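Local coordinates for protein alternansucrase (Leuconostoc mesenteroides, PDB 6HVG) that belongs to glycoside hydrolase family 70, a family of large multidomain enzymes built round a catalytic barrel, and carries cell-wall-binding-type repeats and a bound calcium ion, at residues G533-Q538 against A1172-E1177. Residues are numbered along the deposited sequence; the frame is centred on the assembly and turned at random.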
loop_
_atom_site.group_PDB
_atom_site.type_symbol
_atom_site.label_atom_id
_atom_site.label_comp_id
_atom_site.label_asym_id
_atom_site.label_seq_id
_atom_site.Cartn_x
_atom_site.Cartn_y
_atom_site.Cartn_z
ATOM N N GLY A 533 2.393 -2.046 -8.251
ATOM C CA GLY A 533 3.079 -3.298 -8.614
ATOM C C GLY A 533 4.515 -3.105 -9.064
ATOM O O GLY A 533 4.906 -2.015 -9.438
ATOM N N PHE A 534 5.295 -4.176 -9.046
ATOM C CA PHE A 534 6.717 -4.089 -9.346
ATOM C C PHE A 534 7.168 -4.991 -10.477
ATOM O O PHE A 534 6.596 -6.070 -10.691
ATOM C CB PHE A 534 7.534 -4.496 -8.130
ATOM C CG PHE A 534 7.194 -3.750 -6.892
ATOM C CD1 PHE A 534 7.555 -2.423 -6.739
ATOM C CD2 PHE A 534 6.531 -4.375 -5.875
ATOM C CE1 PHE A 534 7.235 -1.729 -5.598
ATOM C CE2 PHE A 534 6.227 -3.691 -4.720
ATOM C CZ PHE A 534 6.588 -2.370 -4.581
ATOM N N LEU A 535 8.255 -4.559 -11.123
ATOM C CA LEU A 535 8.967 -5.315 -12.131
ATOM C C LEU A 535 10.391 -5.567 -11.659
ATOM O O LEU A 535 11.071 -4.641 -11.259
ATOM C CB LEU A 535 9.050 -4.523 -13.417
ATOM C CG LEU A 535 7.727 -4.208 -14.108
ATOM C CD1 LEU A 535 7.974 -3.341 -15.338
ATOM C CD2 LEU A 535 7.032 -5.492 -14.482
ATOM N N ALA A 536 10.837 -6.823 -11.685
ATOM C CA ALA A 536 12.218 -7.132 -11.354
ATOM C C ALA A 536 13.025 -7.236 -12.648
ATOM O O ALA A 536 12.645 -7.962 -13.555
ATOM C CB ALA A 536 12.304 -8.422 -10.578
ATOM N N TYR A 537 14.140 -6.518 -12.726
ATOM C CA TYR A 537 15.000 -6.582 -13.882
ATOM C C TYR A 537 15.815 -7.869 -13.873
ATOM O O TYR A 537 16.192 -8.372 -12.811
ATOM C CB TYR A 537 15.955 -5.390 -13.945
ATOM C CG TYR A 537 15.309 -4.023 -13.995
ATOM C CD1 TYR A 537 14.027 -3.838 -14.443
ATOM C CD2 TYR A 537 16.015 -2.893 -13.593
ATOM C CE1 TYR A 537 13.437 -2.572 -14.450
ATOM C CE2 TYR A 537 15.443 -1.631 -13.633
ATOM C CZ TYR A 537 14.151 -1.486 -14.061
ATOM O OH TYR A 537 13.581 -0.258 -14.080
ATOM N N GLN A 538 16.114 -8.382 -15.074
ATOM C CA GLN A 538 16.834 -9.653 -15.218
ATOM C C GLN A 538 18.183 -9.496 -15.902
ATOM O O GLN A 538 18.406 -8.547 -16.646
ATOM C CB GLN A 538 15.975 -10.644 -15.983
ATOM C CG GLN A 538 14.553 -10.772 -15.462
ATOM C CD GLN A 538 14.470 -11.326 -14.054
ATOM O OE1 GLN A 538 15.133 -12.292 -13.707
ATOM N NE2 GLN A 538 13.654 -10.695 -13.228
ATOM N N ALA A 1172 12.326 -7.611 -17.986
ATOM C CA ALA A 1172 11.571 -7.455 -16.761
ATOM C C ALA A 1172 10.552 -8.545 -16.535
ATOM O O ALA A 1172 9.907 -9.011 -17.469
ATOM C CB ALA A 1172 10.878 -6.098 -16.745
ATOM N N THR A 1173 10.387 -8.916 -15.274
ATOM C CA THR A 1173 9.364 -9.852 -14.839
ATOM C C THR A 1173 8.492 -9.185 -13.788
ATOM O O THR A 1173 8.998 -8.470 -12.930
ATOM C CB THR A 1173 10.015 -11.095 -14.216
ATOM O OG1 THR A 1173 10.884 -11.712 -15.167
ATOM C CG2 THR A 1173 8.976 -12.105 -13.760
ATOM N N ARG A 1174 7.178 -9.407 -13.856
ATOM C CA ARG A 1174 6.225 -8.848 -12.884
ATOM C C ARG A 1174 6.297 -9.599 -11.578
ATOM O O ARG A 1174 6.148 -10.808 -11.548
ATOM C CB ARG A 1174 4.818 -8.902 -13.432
ATOM C CG ARG A 1174 3.736 -8.358 -12.526
ATOM C CD ARG A 1174 3.711 -6.835 -12.543
ATOM N NE ARG A 1174 2.559 -6.342 -11.819
ATOM C CZ ARG A 1174 2.447 -6.380 -10.493
ATOM N NH1 ARG A 1174 3.434 -6.859 -9.722
ATOM N NH2 ARG A 1174 1.341 -5.923 -9.925
ATOM N N VAL A 1175 6.562 -8.861 -10.499
ATOM C CA VAL A 1175 6.861 -9.462 -9.195
ATOM C C VAL A 1175 6.131 -8.753 -8.090
ATOM O O VAL A 1175 5.695 -7.604 -8.253
ATOM C CB VAL A 1175 8.348 -9.368 -8.844
ATOM C CG1 VAL A 1175 9.169 -10.283 -9.720
ATOM C CG2 VAL A 1175 8.841 -7.937 -8.974
ATOM N N ASP A 1176 6.022 -9.455 -6.962
ATOM C CA ASP A 1176 5.481 -8.888 -5.725
ATOM C C ASP A 1176 6.607 -8.264 -4.912
ATOM O O ASP A 1176 7.760 -8.244 -5.357
ATOM C CB ASP A 1176 4.701 -9.940 -4.923
ATOM C CG ASP A 1176 5.559 -11.098 -4.422
ATOM O OD1 ASP A 1176 6.796 -10.989 -4.350
ATOM O OD2 ASP A 1176 4.987 -12.139 -4.046
ATOM N N GLU A 1177 6.286 -7.716 -3.749
ATOM C CA GLU A 1177 7.289 -6.979 -2.972
ATOM C C GLU A 1177 8.558 -7.763 -2.672
ATOM O O GLU A 1177 9.632 -7.169 -2.574
ATOM C CB GLU A 1177 6.682 -6.484 -1.674
ATOM C CG GLU A 1177 6.347 -7.595 -0.688
ATOM C CD GLU A 1177 5.445 -7.100 0.409
ATOM O OE1 GLU A 1177 4.305 -6.703 0.104
ATOM O OE2 GLU A 1177 5.895 -7.085 1.551
#
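Phe-534 and Val-1175 form a hydrogen-bonded antiparallel pair: Val-1175 N donates to Phe-534 O at 2.8 Å, with an almost straight N-H...O angle of 178°. On their shared sheet face, Phe-534 CB meets Val-1175 CG2 at 3.8 Å. Phe-534 CG lies anti to the carbonyl carbon (chi1 -54°), which places the ring alongside the Asp-1176 to Glu-1177 backbone; Glu-1177 CA meets it obliquely, 3.9 Å from Phe-534 CE2. Two residues further, Ala-536 N and O bond reciprocally to Thr-1173 O and N, and Ala-536 CB packs on Val-1175 CG1 at 3.7 Å. Gln-538, bent at chi2, brings NE2 to Ala-536 O at 2.9 Å from 69° above the carbonyl plane; Thr-1173 N arrives nearer the plane, on its other side.

The non-hydrogen-bonded pairs Leu-535/Arg-1174 and Tyr-537/Ala-1172 occupy the other face. Ala-1172 CB lies 4.1 Å from Leu-535 CB, and Ala-1172 CA makes a CA-H...O contact with Ala-536 O (3.4 Å). Arg-1174 lays one guanidinium face over Gly-533 CA and Phe-534 N; its NH1 bond to Phe-534 O is weak (3.4 Å). NE bonds Glu-520 O, NH2 Asp-521 O and NH1 Gln-528 OE1, holding the group mainly from outside.

Flanked by 1248-1252 and 1166-1175, strand 534-537 is interior to a six-stranded antiparallel sheet separate from the eight-stranded parallel barrel. Joining segments over 600 residues apart, it is consistent with the family's barrel-flanking domain built from two chain parts.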